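Local atomic coordinates of kunitz-type conkunitzin-S1 (Conus striatus, PDB entry 6Q6C), a protein that blocks voltage-activated potassium channels of the Shaker family as a Kunitz-type neurotoxin of cone-snail venom. Residues P4-L9 with Q54-Y59; K18-I23 with F35-Q40; R22-S27 with N43-R48. The protein carries 1 engineered substitution. All blocks are in the same frame, centred on the assembly; numbering follows the deposited sequence.

From the N terminus, the chain first makes a short 3-10 turn at 5-8, within 4-9, and contact 1 ties it by a disulfide to the C-terminal helix 50-58, closing a loop that takes in nearly the whole molecule. Contacts 2 and 3 are nested inside that loop. Contact 2 pairs the start of strand 20-26 with the end of strand 31-37 at the open end of the hairpin, on the opposite side of the chain's centre from contact 1. Contact 3 lays the 45-48 part of 43-48 along the same first strand, sharing Arg22 and Ile23 with contact 2. Asn45 and Tyr25 of contact 3 also touch contact 1, so the middle contact bridges hairpin, N-terminal turn and helix.

Contact 1 (P4-L9 with Q54-Y59); sequences PSLCDL and QDTCLY. Engineered in segment 54-59: Asp55 (natural residue Arg).
Pro4 lays the CG-CD edge of its ring over the last turns of helix 50-58, where CD comes 3.3 Å from Thr56 O. The ring and the Thr56 side chain pass at a slant, with Pro4 CG 4.2 Å from Thr56 CG2. The same torsion (chi1 -58°) that sets OG1 beside the backbone N, where it bonds back to Asp52 O one turn earlier, leaves the methyl anti to that N and facing the proline. What joins the segments covalently is the disulfide, Cys7 SG to Cys57 SG at 2.1 Å. Each sulfur lies anti to its carbonyl carbon, and the S-S torsion of -84° is close to the relaxed right angle. Leu6 flanks the bridge: its CD1 stands 4.0 Å from Cys57 SG, so one leucine methyl rests against the sulfur.

Both backbones are tightly turned here. Cys7 N bonds to Pro4 O at 3.0 Å, opening the 3-10 turn of 5-8, while Gln54 O accepts from both Leu58 N and Tyr59 N as the helix widens into a pi-type turn at its end. Tyr25 of strand 20-26 packs against both half-cystines, which are buried. A disulfide pinning the N-terminal 3-10 turn to the C-terminal helix is a hallmark of the Kunitz/BPTI fold.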
loop_
_atom_site.group_PDB
_atom_site.type_symbol
_atom_site.label_atom_id
_atom_site.label_comp_id
_atom_site.label_asym_id
_atom_site.label_seq_id
_atom_site.Cartn_x
_atom_site.Cartn_y
_atom_site.Cartn_z
ATOM N N PRO A 4 4.221 -6.661 10.078
ATOM C CA PRO A 4 5.265 -6.887 9.084
ATOM C C PRO A 4 6.022 -5.606 8.702
ATOM O O PRO A 4 5.394 -4.537 8.642
ATOM C CB PRO A 4 4.451 -7.400 7.882
ATOM C CG PRO A 4 3.186 -8.024 8.474
ATOM C CD PRO A 4 2.912 -7.207 9.710
ATOM N N SER A 5 7.327 -5.690 8.444
ATOM C CA SER A 5 8.164 -4.516 8.074
ATOM C C SER A 5 7.645 -3.855 6.782
ATOM O O SER A 5 7.795 -2.619 6.660
ATOM C CB SER A 5 9.594 -4.894 7.928
ATOM O OG SER A 5 9.761 -5.838 6.874
ATOM N N LEU A 6 6.925 -4.575 5.905
ATOM C CA LEU A 6 6.420 -3.923 4.679
ATOM C C LEU A 6 5.429 -2.802 5.040
ATOM O O LEU A 6 5.276 -1.880 4.273
ATOM C CB LEU A 6 5.777 -4.965 3.760
ATOM C CG LEU A 6 4.504 -5.602 4.295
ATOM C CD1 LEU A 6 3.259 -4.846 3.889
ATOM C CD2 LEU A 6 4.437 -7.011 3.788
ATOM N N CYS A 7 4.795 -2.881 6.202
ATOM C CA CYS A 7 3.752 -1.917 6.588
ATOM C C CYS A 7 4.355 -0.528 6.824
ATOM O O CYS A 7 3.579 0.455 6.788
ATOM C CB CYS A 7 3.035 -2.376 7.846
ATOM S SG CYS A 7 2.239 -4.001 7.615
ATOM N N ASP A 8 5.679 -0.447 7.048
ATOM C CA ASP A 8 6.367 0.850 7.282
ATOM C C ASP A 8 6.993 1.383 5.996
ATOM O O ASP A 8 7.521 2.479 6.072
ATOM C CB ASP A 8 7.401 0.696 8.386
ATOM C CG ASP A 8 6.770 0.364 9.737
ATOM O OD1 ASP A 8 5.554 0.653 9.971
ATOM O OD2 ASP A 8 7.454 -0.217 10.521
ATOM N N LEU A 9 6.839 0.696 4.876
ATOM C CA LEU A 9 7.435 1.206 3.633
ATOM C C LEU A 9 6.636 2.401 3.123
ATOM O O LEU A 9 5.432 2.476 3.298
ATOM C CB LEU A 9 7.469 0.103 2.581
ATOM C CG LEU A 9 8.396 -1.086 2.853
ATOM C CD1 LEU A 9 8.139 -2.170 1.850
ATOM C CD2 LEU A 9 9.862 -0.699 2.825
ATOM N N GLN A 54 -5.770 -4.016 5.785
ATOM C CA GLN A 54 -6.150 -4.003 7.227
ATOM C C GLN A 54 -5.735 -5.323 7.879
ATOM O O GLN A 54 -5.156 -5.320 8.996
ATOM C CB GLN A 54 -7.643 -3.765 7.385
ATOM C CG GLN A 54 -7.993 -2.334 7.069
ATOM C CD GLN A 54 -9.425 -1.935 7.362
ATOM O OE1 GLN A 54 -9.717 -0.739 7.589
ATOM N NE2 GLN A 54 -10.324 -2.887 7.296
ATOM N N ASP A 55 -5.964 -6.437 7.198
ATOM C CA ASP A 55 -5.660 -7.777 7.772
ATOM C C ASP A 55 -4.150 -7.899 7.966
ATOM O O ASP A 55 -3.681 -8.512 8.911
ATOM C CB ASP A 55 -6.220 -8.806 6.813
ATOM C CG ASP A 55 -6.269 -10.227 7.338
ATOM O OD1 ASP A 55 -6.723 -10.448 8.467
ATOM O OD2 ASP A 55 -5.907 -11.095 6.572
ATOM N N THR A 56 -3.366 -7.362 7.039
ATOM C CA THR A 56 -1.890 -7.500 7.050
ATOM C C THR A 56 -1.238 -6.529 8.029
ATOM O O THR A 56 -0.257 -6.923 8.709
ATOM C CB THR A 56 -1.315 -7.302 5.650
ATOM O OG1 THR A 56 -1.902 -8.247 4.779
ATOM C CG2 THR A 56 0.184 -7.419 5.606
ATOM N N CYS A 57 -1.697 -5.295 8.089
ATOM C CA CYS A 57 -0.969 -4.196 8.736
ATOM C C CYS A 57 -1.678 -3.617 9.963
ATOM O O CYS A 57 -0.993 -3.168 10.807
ATOM C CB CYS A 57 -0.671 -3.055 7.772
ATOM S SG CYS A 57 0.488 -3.542 6.475
ATOM N N LEU A 58 -3.002 -3.586 10.022
ATOM C CA LEU A 58 -3.688 -2.862 11.099
ATOM C C LEU A 58 -3.974 -3.849 12.225
ATOM O O LEU A 58 -3.751 -3.520 13.364
ATOM C CB LEU A 58 -4.956 -2.258 10.525
ATOM C CG LEU A 58 -5.716 -1.342 11.454
ATOM C CD1 LEU A 58 -4.828 -0.255 12.088
ATOM C CD2 LEU A 58 -6.888 -0.743 10.700
ATOM N N TYR A 59 -4.451 -5.042 11.906
ATOM C CA TYR A 59 -4.937 -6.054 12.879
ATOM C C TYR A 59 -3.927 -7.187 12.954
ATOM O O TYR A 59 -4.239 -8.308 12.514
ATOM C CB TYR A 59 -6.331 -6.526 12.452
ATOM C CG TYR A 59 -7.316 -5.396 12.411
ATOM C CD1 TYR A 59 -7.675 -4.755 13.599
ATOM C CD2 TYR A 59 -7.865 -4.923 11.235
ATOM C CE1 TYR A 59 -8.519 -3.664 13.605
ATOM C CE2 TYR A 59 -8.735 -3.846 11.226
ATOM C CZ TYR A 59 -9.108 -3.241 12.425
ATOM O OH TYR A 59 -9.920 -2.118 12.479
#

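Contact 2 (K18-I23 with F35-Q40); sequences KAEKRI and FDYTGQ. With PO4 (phosphate ion), chain C; NO3 (nitrate ion), chain E.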
loop_
_atom_site.group_PDB
_atom_site.type_symbol
_atom_site.label_atom_id
_atom_site.label_comp_id
_atom_site.label_asym_id
_atom_site.label_seq_id
_atom_site.Cartn_x
_atom_site.Cartn_y
_atom_site.Cartn_z
ATOM N N LYS A 18 0.796 3.122 -16.142
ATOM C CA LYS A 18 -0.616 2.839 -15.843
ATOM C C LYS A 18 -1.133 3.776 -14.758
ATOM O O LYS A 18 -0.358 4.465 -14.171
ATOM C CB LYS A 18 -0.844 1.372 -15.516
ATOM C CG LYS A 18 -0.369 0.465 -16.579
ATOM C CD LYS A 18 -0.346 -0.995 -16.103
ATOM C CE LYS A 18 -0.167 -2.053 -17.156
ATOM N NZ LYS A 18 -0.035 -3.407 -16.556
ATOM N N ALA A 19 -2.421 3.691 -14.450
ATOM C CA ALA A 19 -3.033 4.546 -13.413
ATOM C C ALA A 19 -4.055 3.673 -12.702
ATOM O O ALA A 19 -5.206 3.572 -13.131
ATOM C CB ALA A 19 -3.646 5.792 -14.041
ATOM N N GLU A 20 -3.591 3.042 -11.656
ATOM C CA GLU A 20 -4.333 1.985 -10.962
ATOM C C GLU A 20 -4.616 2.358 -9.512
ATOM O O GLU A 20 -3.815 3.061 -8.877
ATOM C CB GLU A 20 -3.502 0.707 -10.960
ATOM C CG GLU A 20 -3.348 0.194 -12.344
ATOM C CD GLU A 20 -2.579 -1.098 -12.493
ATOM O OE1 GLU A 20 -2.575 -1.618 -13.614
ATOM O OE2 GLU A 20 -1.800 -1.457 -11.590
ATOM N N LYS A 21 -5.763 1.937 -9.035
ATOM C CA LYS A 21 -6.185 2.170 -7.627
ATOM C C LYS A 21 -5.523 1.097 -6.762
ATOM O O LYS A 21 -5.725 -0.107 -7.015
ATOM C CB LYS A 21 -7.704 2.073 -7.515
ATOM C CG LYS A 21 -8.424 3.136 -8.325
ATOM C CD LYS A 21 -9.913 3.141 -8.228
ATOM C CE LYS A 21 -10.495 4.316 -8.980
ATOM N NZ LYS A 21 -11.942 4.430 -8.690
ATOM N N ARG A 22 -4.807 1.517 -5.765
ATOM C CA ARG A 22 -4.250 0.625 -4.760
ATOM C C ARG A 22 -4.456 1.263 -3.381
ATOM O O ARG A 22 -4.830 2.409 -3.238
ATOM C CB ARG A 22 -2.772 0.364 -5.023
ATOM C CG ARG A 22 -2.519 -0.450 -6.274
ATOM C CD ARG A 22 -2.960 -1.913 -6.238
ATOM N NE ARG A 22 -2.590 -2.653 -7.478
ATOM C CZ ARG A 22 -3.207 -2.663 -8.593
ATOM N NH1 ARG A 22 -4.441 -2.079 -8.736
ATOM N NH2 ARG A 22 -2.499 -3.290 -9.544
ATOM N N ILE A 23 -4.119 0.496 -2.389
ATOM C CA ILE A 23 -4.217 0.838 -0.950
ATOM C C ILE A 23 -2.842 0.653 -0.312
ATOM O O ILE A 23 -2.157 -0.333 -0.645
ATOM C CB ILE A 23 -5.276 -0.074 -0.291
ATOM C CG1 ILE A 23 -6.649 -0.026 -0.973
ATOM C CG2 ILE A 23 -5.369 0.280 1.182
ATOM C CD1 ILE A 23 -7.293 1.297 -0.950
ATOM N N PHE A 35 -3.983 5.211 -2.970
ATOM C CA PHE A 35 -2.954 5.825 -3.791
ATOM C C PHE A 35 -3.036 5.307 -5.228
ATOM O O PHE A 35 -3.748 4.348 -5.520
ATOM C CB PHE A 35 -1.549 5.698 -3.218
ATOM C CG PHE A 35 -0.912 4.366 -3.412
ATOM C CD1 PHE A 35 -1.315 3.240 -2.702
ATOM C CD2 PHE A 35 0.199 4.262 -4.202
ATOM C CE1 PHE A 35 -0.636 2.047 -2.858
ATOM C CE2 PHE A 35 0.909 3.078 -4.332
ATOM C CZ PHE A 35 0.468 1.964 -3.674
ATOM N N ASP A 36 -2.366 6.057 -6.088
ATOM C CA ASP A 36 -2.291 5.734 -7.520
ATOM C C ASP A 36 -0.979 5.012 -7.789
ATOM O O ASP A 36 0.109 5.509 -7.426
ATOM C CB ASP A 36 -2.324 6.978 -8.394
ATOM C CG ASP A 36 -1.999 6.686 -9.860
ATOM O OD1 ASP A 36 -2.795 6.101 -10.511
ATOM O OD2 ASP A 36 -1.018 7.246 -10.409
ATOM N N TYR A 37 -1.107 3.850 -8.444
ATOM C CA TYR A 37 0.052 3.015 -8.773
ATOM C C TYR A 37 0.167 2.869 -10.280
ATOM O O TYR A 37 -0.891 2.745 -10.969
ATOM C CB TYR A 37 -0.162 1.665 -8.099
ATOM C CG TYR A 37 0.935 0.636 -8.318
ATOM C CD1 TYR A 37 2.250 0.934 -7.991
ATOM C CD2 TYR A 37 0.696 -0.604 -8.908
ATOM C CE1 TYR A 37 3.270 0.029 -8.212
ATOM C CE2 TYR A 37 1.711 -1.545 -9.091
ATOM C CZ TYR A 37 3.016 -1.226 -8.773
ATOM O OH TYR A 37 4.025 -2.128 -8.966
ATOM N N THR A 38 1.404 2.890 -10.743
ATOM C CA THR A 38 1.667 2.829 -12.193
ATOM C C THR A 38 1.807 1.434 -12.735
ATOM O O THR A 38 2.055 1.299 -13.963
ATOM C CB THR A 38 2.883 3.657 -12.560
ATOM O OG1 THR A 38 4.011 2.994 -11.954
ATOM C CG2 THR A 38 2.758 5.108 -12.175
ATOM N N GLY A 39 1.634 0.415 -11.896
ATOM C CA GLY A 39 1.548 -0.979 -12.392
ATOM C C GLY A 39 2.828 -1.776 -12.344
ATOM O O GLY A 39 2.738 -2.999 -12.549
ATOM N N GLN A 40 3.969 -1.179 -12.109
ATOM C CA GLN A 40 5.228 -1.946 -11.941
ATOM C C GLN A 40 6.163 -1.144 -11.045
ATOM O O GLN A 40 5.976 0.069 -10.893
ATOM C CB GLN A 40 5.781 -2.250 -13.349
ATOM C CG GLN A 40 6.365 -0.968 -13.938
ATOM C CD GLN A 40 7.011 -1.132 -15.287
ATOM O OE1 GLN A 40 8.196 -0.880 -15.459
ATOM N NE2 GLN A 40 6.207 -1.511 -16.249
HETATM P P PO4 C . -1.890 -5.141 -13.683
HETATM O O1 PO4 C . -1.480 -3.743 -14.147
HETATM O O2 PO4 C . -1.554 -5.258 -12.196
HETATM O O3 PO4 C . -1.321 -6.191 -14.580
HETATM O O4 PO4 C . -3.429 -5.259 -13.730
HETATM N N NO3 E . 2.326 -4.910 -8.297
HETATM O O1 NO3 E . 3.433 -4.517 -9.369
HETATM O O2 NO3 E . 0.612 -5.015 -8.765
HETATM O O3 NO3 E . 2.288 -4.306 -6.847
HETATM O O HOH W 1 -0.473 6.898 -12.861
HETATM O O HOH W 2 2.703 -3.324 -15.809
#
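The open end of the Kunitz beta hairpin is held here by antiparallel pairing of strand 20-26 with strand 31-37. Glu20 and Tyr37 form one hydrogen-bonded pair, with Tyr37 N to Glu20 O at 2.9 Å, and Arg22 and Phe35 form the next, with Phe35 N to Arg22 O also at 2.9 Å. Lys21 and Asp36 make the non-hydrogen-bonded pair between them. The N-to-C directions of the two short strand segments lie 126° apart, well short of the 180° of straight antiparallel strands, a strong twist. Past the strands, Lys18 N reaches Thr38 O in a more bent bond.

Glu20, Arg22, Phe35 and Tyr37 share one face of this two-stranded sheet. Arg22 CB rests 3.5 Å from Phe35 CE1, and its CG lies 3.7 Å from Tyr37 CB. A bend at chi2 then carries the guanidinium back along its own strand, its plane 52° from the Tyr37 ring. There NH2 makes a salt bridge to Glu20 OE2 at 2.8 Å, while NH1 bonds to Lys21 O from above the carbonyl plane, so two partners fix the group's rotation. The Tyr37 ring in turn has Gly39 N over one face, offset toward the rim.

Gly39 adopts a positive phi, and its CA packs against Lys18 CD and Glu20 OE2. The extended Lys18 chain brings NZ 2.8 Å from O1 of a phosphate ion, probably from the crystallisation liquor. On the side of Asp36, a water links Lys18 O to Asp36 OD2.

Contact 3 (R22-S27 with N43-R48); sequences RIYYNS and NENNFR. With NO3 (nitrate ion), chain F; NO3 (nitrate ion), chain D; PO4 (phosphate ion), chain C.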
loop_
_atom_site.group_PDB
_atom_site.type_symbol
_atom_site.label_atom_id
_atom_site.label_comp_id
_atom_site.label_asym_id
_atom_site.label_seq_id
_atom_site.Cartn_x
_atom_site.Cartn_y
_atom_site.Cartn_z
ATOM N N ARG A 22 -4.807 1.517 -5.765
ATOM C CA ARG A 22 -4.250 0.625 -4.760
ATOM C C ARG A 22 -4.456 1.263 -3.381
ATOM O O ARG A 22 -4.830 2.409 -3.238
ATOM C CB ARG A 22 -2.772 0.364 -5.023
ATOM C CG ARG A 22 -2.519 -0.450 -6.274
ATOM C CD ARG A 22 -2.960 -1.913 -6.238
ATOM N NE ARG A 22 -2.590 -2.653 -7.478
ATOM C CZ ARG A 22 -3.207 -2.663 -8.593
ATOM N NH1 ARG A 22 -4.441 -2.079 -8.736
ATOM N NH2 ARG A 22 -2.499 -3.290 -9.544
ATOM N N ILE A 23 -4.119 0.496 -2.389
ATOM C CA ILE A 23 -4.217 0.838 -0.950
ATOM C C ILE A 23 -2.842 0.653 -0.312
ATOM O O ILE A 23 -2.157 -0.333 -0.645
ATOM C CB ILE A 23 -5.276 -0.074 -0.291
ATOM C CG1 ILE A 23 -6.649 -0.026 -0.973
ATOM C CG2 ILE A 23 -5.369 0.280 1.182
ATOM C CD1 ILE A 23 -7.293 1.297 -0.950
ATOM N N TYR A 24 -2.459 1.582 0.551
ATOM C CA TYR A 24 -1.211 1.466 1.287
ATOM C C TYR A 24 -1.536 1.658 2.774
ATOM O O TYR A 24 -2.475 2.346 3.119
ATOM C CB TYR A 24 -0.141 2.425 0.782
ATOM C CG TYR A 24 -0.299 3.858 1.243
ATOM C CD1 TYR A 24 -1.253 4.662 0.696
ATOM C CD2 TYR A 24 0.470 4.371 2.278
ATOM C CE1 TYR A 24 -1.418 5.972 1.085
ATOM C CE2 TYR A 24 0.267 5.664 2.740
ATOM C CZ TYR A 24 -0.739 6.448 2.178
ATOM O OH TYR A 24 -0.908 7.721 2.701
ATOM N N TYR A 25 -0.687 1.069 3.607
ATOM C CA TYR A 25 -0.769 1.296 5.054
ATOM C C TYR A 25 0.016 2.548 5.412
ATOM O O TYR A 25 1.216 2.610 5.161
ATOM C CB TYR A 25 -0.321 0.094 5.875
ATOM C CG TYR A 25 -0.496 0.318 7.358
ATOM C CD1 TYR A 25 -1.753 0.354 7.914
ATOM C CD2 TYR A 25 0.589 0.450 8.195
ATOM C CE1 TYR A 25 -1.934 0.562 9.283
ATOM C CE2 TYR A 25 0.430 0.626 9.566
ATOM C CZ TYR A 25 -0.830 0.619 10.121
ATOM O OH TYR A 25 -1.014 0.850 11.469
ATOM N N ASN A 26 -0.653 3.503 6.014
ATOM C CA ASN A 26 -0.030 4.736 6.524
ATOM C C ASN A 26 0.197 4.531 8.022
ATOM O O ASN A 26 -0.714 4.655 8.807
ATOM C CB ASN A 26 -0.881 5.958 6.210
ATOM C CG ASN A 26 -0.225 7.280 6.526
ATOM O OD1 ASN A 26 0.267 7.456 7.664
ATOM N ND2 ASN A 26 -0.291 8.225 5.604
ATOM N N SER A 27 1.431 4.209 8.377
ATOM C CA SER A 27 1.771 3.840 9.769
ATOM C C SER A 27 1.504 5.000 10.713
ATOM O O SER A 27 1.081 4.748 11.866
ATOM C CB SER A 27 3.164 3.264 9.918
ATOM O OG SER A 27 4.183 4.205 9.624
ATOM N N ASN A 43 6.688 -1.122 -4.238
ATOM C CA ASN A 43 7.157 -1.895 -3.079
ATOM C C ASN A 43 5.997 -2.689 -2.506
ATOM O O ASN A 43 4.923 -2.685 -3.063
ATOM C CB ASN A 43 7.890 -0.982 -2.142
ATOM C CG ASN A 43 6.999 -0.018 -1.388
ATOM O OD1 ASN A 43 5.811 -0.284 -1.152
ATOM N ND2 ASN A 43 7.600 1.110 -0.997
ATOM N N GLU A 44 6.264 -3.423 -1.446
ATOM C CA GLU A 44 5.287 -4.383 -0.884
ATOM C C GLU A 44 4.151 -3.692 -0.123
ATOM O O GLU A 44 3.214 -4.364 0.220
ATOM C CB GLU A 44 6.052 -5.351 -0.004
ATOM C CG GLU A 44 6.842 -6.368 -0.811
ATOM C CD GLU A 44 7.831 -7.079 0.100
ATOM O OE1 GLU A 44 8.265 -6.488 1.134
ATOM O OE2 GLU A 44 8.164 -8.211 -0.203
ATOM N N ASN A 45 4.220 -2.394 0.170
ATOM C CA ASN A 45 3.132 -1.702 0.878
ATOM C C ASN A 45 2.076 -1.288 -0.150
ATOM O O ASN A 45 1.964 -0.119 -0.483
ATOM C CB ASN A 45 3.646 -0.553 1.709
ATOM C CG ASN A 45 2.584 -0.011 2.616
ATOM O OD1 ASN A 45 1.461 -0.498 2.659
ATOM N ND2 ASN A 45 2.927 1.053 3.319
ATOM N N ASN A 46 1.466 -2.282 -0.766
ATOM C CA ASN A 46 0.685 -2.092 -2.009
ATOM C C ASN A 46 -0.350 -3.188 -2.037
ATOM O O ASN A 46 0.039 -4.344 -2.220
ATOM C CB ASN A 46 1.668 -2.116 -3.176
ATOM C CG ASN A 46 0.980 -1.910 -4.508
ATOM O OD1 ASN A 46 -0.166 -2.259 -4.649
ATOM N ND2 ASN A 46 1.680 -1.253 -5.428
ATOM N N PHE A 47 -1.621 -2.845 -1.825
ATOM C CA PHE A 47 -2.706 -3.841 -1.709
ATOM C C PHE A 47 -3.806 -3.453 -2.700
ATOM O O PHE A 47 -4.115 -2.284 -2.926
ATOM C CB PHE A 47 -3.316 -3.894 -0.303
ATOM C CG PHE A 47 -2.276 -4.155 0.761
ATOM C CD1 PHE A 47 -1.525 -3.128 1.308
ATOM C CD2 PHE A 47 -2.097 -5.439 1.218
ATOM C CE1 PHE A 47 -0.529 -3.418 2.222
ATOM C CE2 PHE A 47 -1.121 -5.738 2.160
ATOM C CZ PHE A 47 -0.372 -4.717 2.656
ATOM N N ARG A 48 -4.449 -4.448 -3.285
ATOM C CA ARG A 48 -5.627 -4.227 -4.126
ATOM C C ARG A 48 -6.849 -3.896 -3.294
ATOM O O ARG A 48 -7.714 -3.094 -3.829
ATOM C CB ARG A 48 -5.918 -5.390 -5.053
ATOM C CG ARG A 48 -4.822 -5.566 -6.087
ATOM C CD ARG A 48 -5.202 -6.680 -7.046
ATOM N NE ARG A 48 -4.208 -6.935 -8.057
ATOM C CZ ARG A 48 -4.092 -6.285 -9.196
ATOM N NH1 ARG A 48 -4.936 -5.302 -9.457
ATOM N NH2 ARG A 48 -3.092 -6.573 -10.023
HETATM N N NO3 F . -2.075 -9.287 -8.769
HETATM O O1 NO3 F . -0.962 -8.808 -9.079
HETATM O O2 NO3 F . -2.902 -10.024 -9.857
HETATM O O3 NO3 F . -2.673 -9.110 -7.130
HETATM N N NO3 D . -3.967 -7.915 -2.350
HETATM O O1 NO3 D . -3.039 -7.039 -3.083
HETATM O O2 NO3 D . -3.495 -8.902 -1.527
HETATM O O3 NO3 D . -5.355 -7.073 -1.825
HETATM P P PO4 C . -1.890 -5.141 -13.683
HETATM O O1 PO4 C . -1.480 -3.743 -14.147
HETATM O O2 PO4 C . -1.554 -5.258 -12.196
HETATM O O3 PO4 C . -1.321 -6.191 -14.580
HETATM O O4 PO4 C . -3.429 -5.259 -13.730
#
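Asn45 grips the backbone of Tyr25 with both ends of its amide: Tyr25 N gives a nearly straight bond to Asn45 OD1 at 2.8 Å, and Asn45 ND2 returns one to Tyr25 O at 3.0 Å, on a lone pair in the carbonyl plane. With CG anti to its backbone N (chi1 -170°), the amide extends across to the strand edge. Two residues along each segment, Ile23 and Phe47 form a single antiparallel bridge: Ile23 N to Phe47 O and Phe47 N to Ile23 O are both 2.8 Å. Ile23 O also meets the edge of the Phe47 ring.

Thus 45-48 runs along the edge of the Kunitz hairpin strand 20-26 that faces away from strand 31-37. Asn46 OD1 sits 3.2 Å from Arg22 CD, in the guanidinium plane, its own amide turned 58° to that group. Arg48 runs beside Arg22 in the same direction, and its NH1 lies over one face of the Arg22 guanidinium, 3.2 Å from Arg22 NH2, which is also held by the Glu20 carboxylate in a salt bridge. Anions gather round this pair: Arg48 NH2 bonds to O2 of a phosphate at 3.0 Å, and Arg48 NE bonds to a nitrate; both ions are probably from the crystallisation liquor.

Further out, Asn43 OD1 accepts from Asn45 N, an Asx turn; Asn45 itself is the centre of an inverse gamma turn. Asn45 ND2 has a second acceptor in Leu9 O, and Phe47 packs on Cys53 and Thr56 of helix 50-58.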